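Local coordinates for metallo-beta-lactamase domain-containing protein (Thermotoga maritima, PDB 3H3E) that is a zinc-binding protein of the metallo-beta-lactamase superfamily, probably a metal-dependent hydrolase, whose precise reaction and substrate are not established, at residues 80-85 with 111-116. The protein carries 2 engineered substitutions. Sequence-based numbering, arbitrary orientation.
Sequences YLSGKR and LYYNTG. Engineered in segment 111-116: Tyr112 (natural residue Lys), Tyr113 (natural residue Lys).
Asn114 reaches across to the backbone of Leu81 and Lys84 with both ends of its side-chain amide. OD1 accepts the backbone N-H of Lys84, with 2.9 Å between Lys84 N and Asn114 OD1. This donor lies in the plane of the Asn114 side-chain carbonyl, on a lone pair. ND2 of Asn114 donates to Leu81 O at 3.1 Å. That bond is more bent, 141° at the hydrogen, and the donor sits above the Leu81 carbonyl plane. ND2 also donates to Val110 O in the preceding helix. With CG opposite the carbonyl carbon (chi1 -63°), the amide is carried toward 80-85, alongside Lys84 and pointing the same way.

Two backbone bonds lie near the amide. Gly83 N donates to Tyr113 O at 2.8 Å, in a nearly straight bond (166° at the hydrogen). Gly83 has a positive phi, which glycine accepts readily. Thr115 N donates to Lys84 O at 3.1 Å, beside the parallel bridge of Arg85 with Thr115, where strands 85-89 and 115-119 begin to pair. Strand 115-119 lies at the border of its mixed sheet.

Carbon-to-oxygen contacts add little. The CB of Lys84 lies 3.5 Å from Asn114 OD1, while NZ of Lys84 is hydrogen-bonded to Pro62 O. The CB of Tyr113, an engineered residue, lies 4.0 Å from Leu81 O. Its ring leads away from 80-85. The Leu81 side chain touches Phe50 and Leu51 of helix 49-56.

The contact is therefore mainly polar. Backbone groups of a loop without regular structure find partners in one buried asparagine amide and in the chain leaving helix 107-113. Three bonds grip the amide and fix its rotation, which sets the loop against the helix end where the strand pairing starts.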
ATOM      1  N   TYR A  80       3.908   4.124  17.495  1.00 11.81           N
ATOM      2  CA  TYR A  80       3.005   3.671  18.543  1.00 15.26           C
ATOM      3  C   TYR A  80       3.141   2.180  18.799  1.00 18.68           C
ATOM      4  O   TYR A  80       2.384   1.610  19.578  1.00 20.87           O
ATOM      5  CB  TYR A  80       1.553   4.003  18.176  1.00 17.37           C
ATOM      6  CG  TYR A  80       1.295   5.482  18.087  1.00 22.56           C
ATOM      7  CD1 TYR A  80       0.742   6.180  19.166  1.00 26.05           C
ATOM      8  CD2 TYR A  80       1.631   6.198  16.940  1.00 25.24           C
ATOM      9  CE1 TYR A  80       0.519   7.549  19.101  1.00 26.30           C
ATOM     10  CE2 TYR A  80       1.411   7.571  16.863  1.00 25.06           C
ATOM     11  CZ  TYR A  80       0.860   8.237  17.950  1.00 28.70           C
ATOM     12  OH  TYR A  80       0.633   9.583  17.878  1.00 34.01           O
ATOM     13  N   LEU A  81       4.101   1.549  18.129  1.00 18.84           N
ATOM     14  CA  LEU A  81       4.354   0.124  18.310  1.00 17.16           C
ATOM     15  C   LEU A  81       5.763  -0.119  18.836  1.00 25.26           C
ATOM     16  O   LEU A  81       6.665   0.686  18.602  1.00 28.28           O
ATOM     17  CB  LEU A  81       4.145  -0.633  16.999  1.00 16.55           C
ATOM     18  CG  LEU A  81       2.755  -0.525  16.363  1.00 20.69           C
ATOM     19  CD1 LEU A  81       2.761  -1.186  15.003  1.00 14.59           C
ATOM     20  CD2 LEU A  81       1.665  -1.123  17.270  1.00 14.83           C
ATOM     21  N   SER A  82       5.924  -1.220  19.570  1.00 23.73           N
ATOM     22  CA  SER A  82       7.216  -1.696  20.013  1.00 13.41           C
ATOM     23  C   SER A  82       7.290  -3.200  19.741  1.00 26.37           C
ATOM     24  O   SER A  82       6.281  -3.913  19.768  1.00 15.90           O
ATOM     25  CB  SER A  82       7.414  -1.449  21.512  1.00 17.07           C
ATOM     26  OG  SER A  82       7.038  -0.148  21.918  1.00 23.51           O
ATOM     27  N   GLY A  83       8.497  -3.681  19.482  1.00 28.13           N
ATOM     28  CA  GLY A  83       8.748  -5.103  19.376  1.00 19.58           C
ATOM     29  C   GLY A  83       8.246  -5.766  18.113  1.00 18.81           C
ATOM     30  O   GLY A  83       8.293  -6.983  17.993  1.00 22.89           O
ATOM     31  N   LYS A  84       7.750  -4.980  17.169  1.00 22.40           N
ATOM     32  CA  LYS A  84       7.318  -5.536  15.896  1.00 17.63           C
ATOM     33  C   LYS A  84       8.534  -5.832  15.038  1.00 17.15           C
ATOM     34  O   LYS A  84       9.613  -5.300  15.272  1.00 21.20           O
ATOM     35  CB  LYS A  84       6.380  -4.570  15.165  1.00 17.18           C
ATOM     36  CG  LYS A  84       5.166  -4.144  15.984  1.00 21.99           C
ATOM     37  CD  LYS A  84       4.176  -5.277  16.192  1.00 17.26           C
ATOM     38  CE  LYS A  84       3.206  -4.948  17.297  1.00 19.01           C
ATOM     39  NZ  LYS A  84       2.215  -6.026  17.550  1.00 22.08           N
ATOM     40  N   ARG A  85       8.351  -6.699  14.055  1.00 16.77           N
ATOM     41  CA  ARG A  85       9.344  -6.943  13.033  1.00 11.37           C
ATOM     42  C   ARG A  85       8.902  -6.160  11.809  1.00 15.68           C
ATOM     43  O   ARG A  85       7.897  -6.481  11.178  1.00 10.35           O
ATOM     44  CB  ARG A  85       9.358  -8.420  12.715  1.00 21.39           C
ATOM     45  CG  ARG A  85      10.447  -8.863  11.800  1.00 26.50           C
ATOM     46  CD  ARG A  85      10.102 -10.242  11.375  1.00 41.76           C
ATOM     47  NE  ARG A  85      11.267 -11.029  11.022  1.00 51.27           N
ATOM     48  CZ  ARG A  85      11.196 -12.291  10.625  1.00 58.16           C
ATOM     49  NH1 ARG A  85      10.009 -12.892  10.540  1.00 56.49           N
ATOM     50  NH2 ARG A  85      12.308 -12.942  10.315  1.00 65.41           N
ATOM     51  N   LEU A 111      13.240   2.216  14.785  1.00 25.80           N
ATOM     52  CA  LEU A 111      14.154   1.083  14.831  1.00 18.80           C
ATOM     53  C   LEU A 111      14.803   0.908  16.215  1.00 19.95           C
ATOM     54  O   LEU A 111      15.466  -0.100  16.489  1.00 26.09           O
ATOM     55  CB  LEU A 111      15.198   1.217  13.717  1.00 15.24           C
ATOM     56  CG  LEU A 111      14.637   1.201  12.281  1.00 23.81           C
ATOM     57  CD1 LEU A 111      15.756   1.241  11.262  1.00 25.48           C
ATOM     58  CD2 LEU A 111      13.722  -0.004  12.012  1.00 19.97           C
ATOM     59  N   TYR A 112      14.591   1.894  17.081  1.00 14.37           N
ATOM     60  CA  TYR A 112      14.936   1.801  18.484  1.00 12.34           C
ATOM     61  C   TYR A 112      14.000   0.830  19.185  1.00 20.80           C
ATOM     62  O   TYR A 112      14.447  -0.103  19.844  1.00 22.58           O
ATOM     63  CB  TYR A 112      14.817   3.176  19.142  1.00 28.73           C
ATOM     64  CG  TYR A 112      15.235   3.192  20.604  1.00 32.95           C
ATOM     65  CD1 TYR A 112      16.578   3.199  20.956  1.00 28.27           C
ATOM     66  CD2 TYR A 112      14.292   3.201  21.630  1.00 29.04           C
ATOM     67  CE1 TYR A 112      16.974   3.209  22.270  1.00 21.39           C
ATOM     68  CE2 TYR A 112      14.683   3.219  22.951  1.00 24.16           C
ATOM     69  CZ  TYR A 112      16.034   3.222  23.265  1.00 27.97           C
ATOM     70  OH  TYR A 112      16.470   3.236  24.571  1.00 36.54           O
ATOM     71  N   TYR A 113      12.700   1.061  19.021  1.00 20.67           N
ATOM     72  CA  TYR A 113      11.648   0.303  19.699  1.00 20.40           C
ATOM     73  C   TYR A 113      11.248  -0.974  18.984  1.00 25.96           C
ATOM     74  O   TYR A 113      10.645  -1.881  19.574  1.00 24.02           O
ATOM     75  CB  TYR A 113      10.410   1.176  19.846  1.00 20.18           C
ATOM     76  CG  TYR A 113      10.628   2.349  20.744  1.00 20.41           C
ATOM     77  CD1 TYR A 113      10.757   2.177  22.113  1.00 17.08           C
ATOM     78  CD2 TYR A 113      10.723   3.632  20.228  1.00 23.23           C
ATOM     79  CE1 TYR A 113      10.969   3.248  22.947  1.00 22.60           C
ATOM     80  CE2 TYR A 113      10.928   4.717  21.059  1.00 27.52           C
ATOM     81  CZ  TYR A 113      11.053   4.517  22.424  1.00 29.40           C
ATOM     82  OH  TYR A 113      11.262   5.591  23.261  1.00 33.64           O
ATOM     83  N   ASN A 114      11.567  -1.023  17.699  1.00 30.77           N
ATOM     84  CA  ASN A 114      11.237  -2.158  16.855  1.00 28.35           C
ATOM     85  C   ASN A 114      12.477  -2.733  16.197  1.00 24.42           C
ATOM     86  O   ASN A 114      13.591  -2.281  16.433  1.00 27.45           O
ATOM     87  CB  ASN A 114      10.228  -1.751  15.782  1.00 25.12           C
ATOM     88  CG  ASN A 114       8.913  -1.309  16.361  1.00 24.60           C
ATOM     89  OD1 ASN A 114       8.155  -2.113  16.889  1.00 28.68           O
ATOM     90  ND2 ASN A 114       8.629  -0.025  16.258  1.00 13.02           N
ATOM     91  N   THR A 115      12.256  -3.730  15.355  1.00 22.30           N
ATOM     92  CA  THR A 115      13.321  -4.507  14.748  1.00 21.00           C
ATOM     93  C   THR A 115      13.120  -4.462  13.251  1.00 16.82           C
ATOM     94  O   THR A 115      12.066  -4.832  12.751  1.00 19.14           O
ATOM     95  CB  THR A 115      13.246  -5.974  15.214  1.00 24.10           C
ATOM     96  OG1 THR A 115      13.184  -6.016  16.645  1.00 30.24           O
ATOM     97  CG2 THR A 115      14.437  -6.767  14.726  1.00 17.05           C
ATOM     98  N   GLY A 116      14.132  -3.995  12.536  1.00 20.27           N
ATOM     99  CA  GLY A 116      14.060  -3.857  11.092  1.00 16.28           C
ATOM    100  C   GLY A 116      14.403  -5.143  10.371  1.00 22.59           C
ATOM    101  O   GLY A 116      15.365  -5.830  10.717  1.00 27.30           O
TER